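Local coordinates for cytosolic acyl coenzyme A thioester hydrolase (Mus musculus, PDB 2V1O), which hydrolyses fatty acyl-CoAs, preferably palmitoyl-CoA, to free fatty acid and coenzyme A, and is present here as its N-terminal hotdog domain, at residues R45-T56 with N102-L113. Sequence-based numbering, arbitrary orientation.
Sequences RCVAALARVERT and NKATLWYVPLSL. With COA (coenzyme A), chain G.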
ATOM      1  N   ARG A  45      16.476  21.675 -14.106  1.00 13.87           N
ATOM      2  CA  ARG A  45      15.892  20.419 -13.632  1.00 13.91           C
ATOM      3  C   ARG A  45      14.439  20.634 -13.249  1.00 13.35           C
ATOM      4  O   ARG A  45      14.090  21.607 -12.576  1.00 12.93           O
ATOM      5  CB  ARG A  45      16.679  19.821 -12.458  1.00 14.24           C
ATOM      6  CG  ARG A  45      18.134  19.479 -12.773  1.00 15.83           C
ATOM      7  CD  ARG A  45      18.294  18.653 -14.042  1.00 19.13           C
ATOM      8  NE  ARG A  45      19.601  17.997 -14.100  1.00 20.65           N
ATOM      9  CZ  ARG A  45      20.199  17.588 -15.217  1.00 21.03           C
ATOM     10  NH1 ARG A  45      19.623  17.769 -16.396  1.00 21.20           N
ATOM     11  NH2 ARG A  45      21.388  17.000 -15.151  1.00 22.35           N
ATOM     12  N   CYS A  46      13.592  19.726 -13.714  1.00 12.54           N
ATOM     13  CA  CYS A  46      12.158  19.895 -13.561  1.00 12.37           C
ATOM     14  C   CYS A  46      11.434  18.570 -13.428  1.00 12.07           C
ATOM     15  O   CYS A  46      12.005  17.493 -13.685  1.00 11.43           O
ATOM     16  CB  CYS A  46      11.608  20.670 -14.758  1.00 12.17           C
ATOM     17  SG  CYS A  46      11.829  19.827 -16.332  1.00 13.26           S
ATOM     18  N   VAL A  47      10.175  18.659 -13.005  1.00 12.13           N
ATOM     19  CA  VAL A  47       9.277  17.510 -13.015  1.00 12.26           C
ATOM     20  C   VAL A  47       7.998  17.923 -13.729  1.00 12.14           C
ATOM     21  O   VAL A  47       7.479  19.021 -13.516  1.00 12.00           O
ATOM     22  CB  VAL A  47       8.966  17.006 -11.592  1.00 12.69           C
ATOM     23  CG1 VAL A  47       7.916  15.908 -11.630  1.00 12.41           C
ATOM     24  CG2 VAL A  47      10.236  16.487 -10.935  1.00 13.45           C
ATOM     25  N   ALA A  48       7.504  17.040 -14.587  1.00 11.95           N
ATOM     26  CA  ALA A  48       6.282  17.308 -15.330  1.00 12.02           C
ATOM     27  C   ALA A  48       5.067  17.134 -14.419  1.00 11.96           C
ATOM     28  O   ALA A  48       4.944  16.112 -13.747  1.00 12.49           O
ATOM     29  CB  ALA A  48       6.193  16.377 -16.522  1.00 12.08           C
ATOM     30  N   ALA A  49       4.187  18.139 -14.396  1.00 10.94           N
ATOM     31  CA  ALA A  49       2.926  18.086 -13.638  1.00 10.86           C
ATOM     32  C   ALA A  49       1.730  17.868 -14.571  1.00 10.44           C
ATOM     33  O   ALA A  49       1.657  18.487 -15.635  1.00 10.21           O
ATOM     34  CB  ALA A  49       2.737  19.373 -12.849  1.00 11.53           C
ATOM     35  N   LEU A  50       0.785  17.013 -14.170  1.00  9.77           N
ATOM     36  CA  LEU A  50      -0.418  16.799 -14.986  1.00  9.43           C
ATOM     37  C   LEU A  50      -1.290  18.045 -15.005  1.00  9.59           C
ATOM     38  O   LEU A  50      -1.770  18.491 -13.961  1.00  9.68           O
ATOM     39  CB  LEU A  50      -1.236  15.590 -14.499  1.00  9.33           C
ATOM     40  CG  LEU A  50      -2.495  15.276 -15.325  1.00  9.99           C
ATOM     41  CD1 LEU A  50      -2.126  14.798 -16.726  1.00  9.85           C
ATOM     42  CD2 LEU A  50      -3.359  14.251 -14.633  1.00  8.97           C
ATOM     43  N   ALA A  51      -1.493  18.592 -16.198  1.00  9.98           N
ATOM     44  CA  ALA A  51      -2.366  19.754 -16.369  1.00 10.16           C
ATOM     45  C   ALA A  51      -3.781  19.388 -16.830  1.00 10.50           C
ATOM     46  O   ALA A  51      -4.752  20.041 -16.440  1.00 10.55           O
ATOM     47  CB  ALA A  51      -1.731  20.772 -17.325  1.00 10.81           C
ATOM     48  N   ARG A  52      -3.906  18.348 -17.650  1.00 10.71           N
ATOM     49  CA  ARG A  52      -5.185  18.045 -18.282  1.00 10.81           C
ATOM     50  C   ARG A  52      -5.288  16.580 -18.680  1.00 11.07           C
ATOM     51  O   ARG A  52      -4.313  15.974 -19.136  1.00 11.01           O
ATOM     52  CB  ARG A  52      -5.347  18.925 -19.535  1.00 10.96           C
ATOM     53  CG  ARG A  52      -6.674  18.824 -20.286  1.00 10.76           C
ATOM     54  CD  ARG A  52      -6.622  19.830 -21.432  1.00 11.34           C
ATOM     55  NE  ARG A  52      -7.750  19.801 -22.357  1.00 12.44           N
ATOM     56  CZ  ARG A  52      -8.797  20.622 -22.302  1.00 13.51           C
ATOM     57  NH1 ARG A  52      -8.907  21.513 -21.321  1.00 13.22           N
ATOM     58  NH2 ARG A  52      -9.754  20.544 -23.225  1.00 12.10           N
ATOM     59  N   VAL A  53      -6.478  16.030 -18.486  1.00 11.19           N
ATOM     60  CA  VAL A  53      -6.846  14.726 -19.034  1.00 11.74           C
ATOM     61  C   VAL A  53      -7.957  14.954 -20.053  1.00 11.60           C
ATOM     62  O   VAL A  53      -8.991  15.553 -19.738  1.00 11.80           O
ATOM     63  CB  VAL A  53      -7.345  13.769 -17.934  1.00 11.67           C
ATOM     64  CG1 VAL A  53      -7.731  12.412 -18.537  1.00 11.70           C
ATOM     65  CG2 VAL A  53      -6.279  13.609 -16.853  1.00 12.60           C
ATOM     66  N   GLU A  54      -7.729  14.512 -21.286  1.00 12.03           N
ATOM     67  CA  GLU A  54      -8.769  14.605 -22.311  1.00 12.36           C
ATOM     68  C   GLU A  54      -9.860  13.577 -22.019  1.00 12.49           C
ATOM     69  O   GLU A  54      -9.644  12.634 -21.261  1.00 12.37           O
ATOM     70  CB  GLU A  54      -8.184  14.385 -23.709  1.00 12.20           C
ATOM     71  CG  GLU A  54      -7.168  15.443 -24.148  1.00 12.57           C
ATOM     72  CD  GLU A  54      -7.760  16.843 -24.303  1.00 13.52           C
ATOM     73  OE1 GLU A  54      -8.980  16.972 -24.554  1.00 13.40           O
ATOM     74  OE2 GLU A  54      -6.994  17.821 -24.196  1.00 12.90           O
ATOM     75  N   ARG A  55     -11.031  13.768 -22.613  1.00 13.07           N
ATOM     76  CA  ARG A  55     -12.114  12.799 -22.511  1.00 13.92           C
ATOM     77  C   ARG A  55     -11.609  11.397 -22.884  1.00 14.05           C
ATOM     78  O   ARG A  55     -10.883  11.224 -23.872  1.00 13.75           O
ATOM     79  CB  ARG A  55     -13.270  13.215 -23.425  1.00 14.88           C
ATOM     80  CG  ARG A  55     -14.474  12.282 -23.410  1.00 17.82           C
ATOM     81  CD  ARG A  55     -14.943  11.999 -24.834  1.00 23.85           C
ATOM     82  NE  ARG A  55     -14.456  10.702 -25.313  1.00 27.79           N
ATOM     83  CZ  ARG A  55     -13.663  10.528 -26.369  1.00 28.93           C
ATOM     84  NH1 ARG A  55     -13.259  11.568 -27.090  1.00 29.36           N
ATOM     85  NH2 ARG A  55     -13.280   9.302 -26.706  1.00 29.30           N
ATOM     86  N   THR A  56     -11.988  10.405 -22.085  1.00 13.89           N
ATOM     87  CA  THR A  56     -11.556   9.019 -22.318  1.00 13.83           C
ATOM     88  C   THR A  56     -12.646   8.007 -21.968  1.00 13.69           C
ATOM     89  O   THR A  56     -13.349   8.156 -20.964  1.00 12.94           O
ATOM     90  CB  THR A  56     -10.216   8.682 -21.590  1.00 14.10           C
ATOM     91  OG1 THR A  56      -9.804   7.360 -21.943  1.00 15.54           O
ATOM     92  CG2 THR A  56     -10.340   8.784 -20.073  1.00 14.60           C
ATOM     93  N   ASN A 102      -8.414   0.982 -22.925  1.00 14.51           N
ATOM     94  CA  ASN A 102      -8.541   2.424 -22.910  1.00 14.79           C
ATOM     95  C   ASN A 102      -7.452   3.120 -23.735  1.00 14.45           C
ATOM     96  O   ASN A 102      -6.315   2.644 -23.804  1.00 14.45           O
ATOM     97  CB  ASN A 102      -8.469   2.903 -21.446  1.00 15.72           C
ATOM     98  CG  ASN A 102      -8.591   4.393 -21.317  1.00 16.46           C
ATOM     99  OD1 ASN A 102      -7.598   5.092 -21.121  1.00 17.66           O
ATOM    100  ND2 ASN A 102      -9.808   4.899 -21.460  1.00 18.94           N
ATOM    101  N   LYS A 103      -7.815   4.227 -24.373  1.00 13.93           N
ATOM    102  CA  LYS A 103      -6.846   5.176 -24.919  1.00 13.94           C
ATOM    103  C   LYS A 103      -7.105   6.521 -24.242  1.00 13.40           C
ATOM    104  O   LYS A 103      -8.253   6.960 -24.147  1.00 13.25           O
ATOM    105  CB  LYS A 103      -6.987   5.341 -26.433  1.00 14.37           C
ATOM    106  CG  LYS A 103      -6.861   4.083 -27.274  1.00 17.11           C
ATOM    107  CD  LYS A 103      -6.932   4.483 -28.754  1.00 21.23           C
ATOM    108  CE  LYS A 103      -7.402   3.354 -29.650  1.00 24.45           C
ATOM    109  NZ  LYS A 103      -8.898   3.247 -29.679  1.00 27.58           N
ATOM    110  N   ALA A 104      -6.047   7.163 -23.762  1.00 13.18           N
ATOM    111  CA  ALA A 104      -6.177   8.453 -23.088  1.00 12.70           C
ATOM    112  C   ALA A 104      -5.124   9.423 -23.611  1.00 12.82           C
ATOM    113  O   ALA A 104      -4.058   9.004 -24.060  1.00 13.93           O
ATOM    114  CB  ALA A 104      -6.052   8.287 -21.566  1.00 12.56           C
ATOM    115  N   THR A 105      -5.440  10.714 -23.572  1.00 11.74           N
ATOM    116  CA  THR A 105      -4.477  11.745 -23.909  1.00 11.41           C
ATOM    117  C   THR A 105      -4.338  12.682 -22.709  1.00 11.41           C
ATOM    118  O   THR A 105      -5.332  13.086 -22.097  1.00 10.87           O
ATOM    119  CB  THR A 105      -4.874  12.514 -25.184  1.00 11.25           C
ATOM    120  OG1 THR A 105      -4.877  11.613 -26.297  1.00 11.60           O
ATOM    121  CG2 THR A 105      -3.894  13.664 -25.479  1.00 11.68           C
ATOM    122  N   LEU A 106      -3.094  13.009 -22.385  1.00 11.27           N
ATOM    123  CA  LEU A 106      -2.779  13.829 -21.228  1.00 11.42           C
ATOM    124  C   LEU A 106      -1.888  14.990 -21.632  1.00 11.57           C
ATOM    125  O   LEU A 106      -1.080  14.864 -22.550  1.00 11.50           O
ATOM    126  CB  LEU A 106      -2.033  12.994 -20.187  1.00 11.66           C
ATOM    127  CG  LEU A 106      -2.510  11.576 -19.841  1.00 13.04           C
ATOM    128  CD1 LEU A 106      -1.407  10.812 -19.110  1.00 15.21           C
ATOM    129  CD2 LEU A 106      -3.764  11.629 -19.009  1.00 13.85           C
ATOM    130  N   TRP A 107      -2.010  16.097 -20.901  1.00 11.33           N
ATOM    131  CA  TRP A 107      -1.121  17.237 -21.057  1.00 11.08           C
ATOM    132  C   TRP A 107      -0.365  17.485 -19.769  1.00 11.42           C
ATOM    133  O   TRP A 107      -0.962  17.527 -18.683  1.00 10.46           O
ATOM    134  CB  TRP A 107      -1.907  18.495 -21.451  1.00 11.46           C
ATOM    135  CG  TRP A 107      -2.520  18.390 -22.806  1.00 11.43           C
ATOM    136  CD1 TRP A 107      -3.720  17.817 -23.119  1.00 10.45           C
ATOM    137  CD2 TRP A 107      -1.968  18.875 -24.041  1.00 11.96           C
ATOM    138  NE1 TRP A 107      -3.954  17.918 -24.470  1.00 11.21           N
ATOM    139  CE2 TRP A 107      -2.892  18.557 -25.061  1.00 10.50           C
ATOM    140  CE3 TRP A 107      -0.779  19.542 -24.380  1.00 10.60           C
ATOM    141  CZ2 TRP A 107      -2.670  18.887 -26.408  1.00 11.03           C
ATOM    142  CZ3 TRP A 107      -0.559  19.873 -25.723  1.00 11.63           C
ATOM    143  CH2 TRP A 107      -1.503  19.540 -26.717  1.00 10.62           C
ATOM    144  N   TYR A 108       0.950  17.644 -19.913  1.00 11.56           N
ATOM    145  CA  TYR A 108       1.855  17.934 -18.811  1.00 11.99           C
ATOM    146  C   TYR A 108       2.556  19.267 -19.032  1.00 12.03           C
ATOM    147  O   TYR A 108       2.758  19.686 -20.163  1.00 12.29           O
ATOM    148  CB  TYR A 108       2.908  16.830 -18.687  1.00 12.17           C
ATOM    149  CG  TYR A 108       2.346  15.537 -18.158  1.00 11.32           C
ATOM    150  CD1 TYR A 108       2.381  15.256 -16.786  1.00 11.29           C
ATOM    151  CD2 TYR A 108       1.765  14.598 -19.016  1.00 12.66           C
ATOM    152  CE1 TYR A 108       1.850  14.077 -16.279  1.00 13.07           C
ATOM    153  CE2 TYR A 108       1.226  13.399 -18.507  1.00 12.97           C
ATOM    154  CZ  TYR A 108       1.275  13.156 -17.143  1.00 13.18           C
ATOM    155  OH  TYR A 108       0.759  11.986 -16.621  1.00 13.15           O
ATOM    156  N   VAL A 109       2.933  19.901 -17.933  1.00 11.88           N
ATOM    157  CA  VAL A 109       3.691  21.141 -17.946  1.00 12.31           C
ATOM    158  C   VAL A 109       4.901  20.961 -17.009  1.00 12.12           C
ATOM    159  O   VAL A 109       4.729  20.559 -15.860  1.00 11.97           O
ATOM    160  CB  VAL A 109       2.806  22.335 -17.491  1.00 12.33           C
ATOM    161  CG1 VAL A 109       3.616  23.622 -17.414  1.00 12.80           C
ATOM    162  CG2 VAL A 109       1.584  22.507 -18.426  1.00 13.31           C
ATOM    163  N   PRO A 110       6.124  21.240 -17.500  1.00 12.61           N
ATOM    164  CA  PRO A 110       7.285  21.087 -16.620  1.00 12.91           C
ATOM    165  C   PRO A 110       7.413  22.228 -15.615  1.00 13.06           C
ATOM    166  O   PRO A 110       7.351  23.406 -15.989  1.00 12.95           O
ATOM    167  CB  PRO A 110       8.477  21.089 -17.587  1.00 12.93           C
ATOM    168  CG  PRO A 110       8.004  21.882 -18.773  1.00 12.70           C
ATOM    169  CD  PRO A 110       6.503  21.682 -18.859  1.00 13.18           C
ATOM    170  N   LEU A 111       7.592  21.858 -14.350  1.00 13.28           N
ATOM    171  CA  LEU A 111       7.806  22.828 -13.279  1.00 13.39           C
ATOM    172  C   LEU A 111       9.182  22.640 -12.675  1.00 13.63           C
ATOM    173  O   LEU A 111       9.572  21.516 -12.348  1.00 13.00           O
ATOM    174  CB  LEU A 111       6.732  22.686 -12.198  1.00 13.65           C
ATOM    175  CG  LEU A 111       5.267  22.829 -12.646  1.00 13.76           C
ATOM    176  CD1 LEU A 111       4.326  22.644 -11.461  1.00 13.93           C
ATOM    177  CD2 LEU A 111       5.031  24.176 -13.318  1.00 15.00           C
ATOM    178  N   SER A 112       9.912  23.745 -12.541  1.00 13.91           N
ATOM    179  CA  SER A 112      11.242  23.738 -11.938  1.00 14.90           C
ATOM    180  C   SER A 112      11.233  23.117 -10.536  1.00 15.55           C
ATOM    181  O   SER A 112      10.309  23.339  -9.743  1.00 16.11           O
ATOM    182  CB  SER A 112      11.797  25.163 -11.882  1.00 14.80           C
ATOM    183  OG  SER A 112      13.059  25.198 -11.240  1.00 14.68           O
ATOM    184  N   LEU A 113      12.254  22.319 -10.248  1.00 16.02           N
ATOM    185  CA  LEU A 113      12.431  21.770  -8.912  1.00 17.15           C
ATOM    186  C   LEU A 113      12.964  22.832  -7.951  1.00 17.74           C
ATOM    187  O   LEU A 113      12.612  22.848  -6.765  1.00 18.40           O
ATOM    188  CB  LEU A 113      13.363  20.557  -8.955  1.00 17.19           C
ATOM    189  CG  LEU A 113      12.767  19.286  -9.561  1.00 18.04           C
ATOM    190  CD1 LEU A 113      13.870  18.316  -9.968  1.00 18.44           C
ATOM    191  CD2 LEU A 113      11.797  18.625  -8.584  1.00 20.08           C
TER
HETATM  192  N1A COA G1162      -4.147  21.950 -19.989  1.00 21.02           N
HETATM  193  C2A COA G1162      -3.165  22.026 -20.949  1.00 21.40           C
HETATM  194  N3A COA G1162      -2.216  23.019 -20.870  1.00 21.23           N
HETATM  195  C4A COA G1162      -2.259  23.908 -19.843  1.00 20.74           C
HETATM  196  C5A COA G1162      -3.235  23.846 -18.858  1.00 21.09           C
HETATM  197  C6A COA G1162      -4.191  22.848 -18.936  1.00 20.93           C
HETATM  198  N6A COA G1162      -5.161  22.759 -18.028  1.00 21.04           N
HETATM  199  N7A COA G1162      -3.015  24.856 -17.978  1.00 21.85           N
HETATM  200  C8A COA G1162      -1.929  25.546 -18.389  1.00 21.25           C
HETATM  201  N9A COA G1162      -1.458  24.967 -19.537  1.00 21.64           N
HETATM  202  C1B COA G1162      -0.221  25.269 -20.257  1.00 21.11           C
HETATM  203  C2B COA G1162      -0.339  26.547 -21.074  1.00 22.07           C
HETATM  204  O2B COA G1162      -1.022  26.313 -22.285  1.00 21.82           O
HETATM  205  C3B COA G1162       1.126  26.928 -21.221  1.00 21.14           C
HETATM  206  O3B COA G1162       1.746  26.265 -22.307  1.00 22.85           O
HETATM  207  P3B COA G1162       2.066  27.027 -23.694  1.00 22.47           P
HETATM  208  O7A COA G1162       0.757  27.331 -24.345  1.00 22.70           O
HETATM  209  O8A COA G1162       2.801  28.307 -23.376  1.00 23.11           O
HETATM  210  O9A COA G1162       2.895  26.113 -24.562  1.00 22.85           O
HETATM  211  C4B COA G1162       1.758  26.402 -19.933  1.00 21.99           C
HETATM  212  O4B COA G1162       0.831  25.503 -19.353  1.00 22.50           O
HETATM  213  C5B COA G1162       2.106  27.508 -18.942  1.00 22.70           C
HETATM  214  O5B COA G1162       1.020  28.391 -18.773  1.00 24.57           O
HETATM  215  P1A COA G1162       1.110  29.509 -17.627  1.00 26.82           P
HETATM  216  O1A COA G1162       2.503  30.076 -17.597  1.00 27.62           O
HETATM  217  O2A COA G1162       0.035  30.540 -17.889  1.00 25.82           O
HETATM  218  O3A COA G1162       0.836  28.750 -16.235  1.00 26.61           O
HETATM  219  P2A COA G1162      -0.609  28.540 -15.567  1.00 27.76           P
HETATM  220  O4A COA G1162      -1.689  28.317 -16.596  1.00 26.38           O
HETATM  221  O5A COA G1162      -0.942  29.657 -14.604  1.00 27.37           O
HETATM  222  O6A COA G1162      -0.355  27.210 -14.707  1.00 27.77           O
HETATM  223  CBP COA G1162      -0.047  24.860 -14.321  1.00 25.26           C
HETATM  224  CCP COA G1162      -0.220  25.961 -15.367  1.00 26.55           C
HETATM  225  CDP COA G1162      -0.204  23.500 -15.010  1.00 26.06           C
HETATM  226  CEP COA G1162       1.379  24.982 -13.782  1.00 26.61           C
HETATM  227  CAP COA G1162      -1.095  25.057 -13.216  1.00 24.18           C
HETATM  228  OAP COA G1162      -2.407  25.020 -13.741  1.00 22.98           O
HETATM  229  C9P COA G1162      -0.969  24.049 -12.100  1.00 22.45           C
HETATM  230  O9P COA G1162       0.059  24.182 -11.164  1.00 22.40           O
HETATM  231  N8P COA G1162      -1.865  23.072 -12.063  1.00 21.87           N
HETATM  232  C7P COA G1162      -1.742  21.940 -11.161  1.00 22.35           C
HETATM  233  C6P COA G1162      -0.744  20.905 -11.681  1.00 20.06           C
HETATM  234  C5P COA G1162      -0.692  19.740 -10.718  1.00 20.89           C
HETATM  235  O5P COA G1162      -0.149  19.890  -9.609  1.00 19.80           O
HETATM  236  N4P COA G1162      -1.249  18.600 -11.133  1.00 21.81           N
HETATM  237  C3P COA G1162      -1.705  17.548 -10.227  1.00 25.57           C
HETATM  238  C2P COA G1162      -2.848  17.987  -9.285  1.00 25.87           C
HETATM  239  S1P COA G1162      -3.184  16.595  -8.185  1.00 33.47           S
HETATM  240  O   HOH W   1      15.665  23.046 -10.857  1.00 27.55           O
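Leu50 lays CD1 over one face of the Tyr108 ring, 4.1 Å from its centroid and 21° off the normal, a CH-pi contact displaced toward the rim. The two residues form a non-hydrogen-bonded pair between antiparallel strands 46-53 and 102-112 of the hotdog sheet, on the face packed against helix 19-38, where Tyr108 OH bonds to Glu27. One step on, the register slips: Ala51 N and Arg52 N both donate to Trp107 O, at 2.8 and 3.2 Å, which defines a classic beta bulge. Beside it, Leu50 O accepts from N4P of coenzyme A (2.9 Å), a pantetheine amide held by strand backbone. Val109, Leu111 and Ala49 line the same ligand from the face remote from helix 19-38, and the adenine lies against Ala51 CB, Arg52 CB and Trp107 CB.

Beyond the bulge, Arg52 runs alongside Trp107, extended from CG to NE with CG anti to the backbone N (chi1 -176°). Its NE meets Glu54 OE2 at 2.8 Å within the guanidinium plane, although from above the carboxylate plane; Trp107 NE1 reaches the same oxygen only weakly, with an N-H...O angle of 125°. Of the other guanidinium nitrogens, NH2 pairs with Glu146 of the same chain and NH1 with Asp57 of a second subunit, whose strand continues the sheet past Arg52, Val53 and Thr56. At the far end, the Asn102 ND2 approach to Thr56 OG1, at 2.5 Å, is too short to take at face value; the sound bond of this buried hydroxyl is from OG1 to Lys103 O, 2.7 Å long and made from above the carbonyl plane.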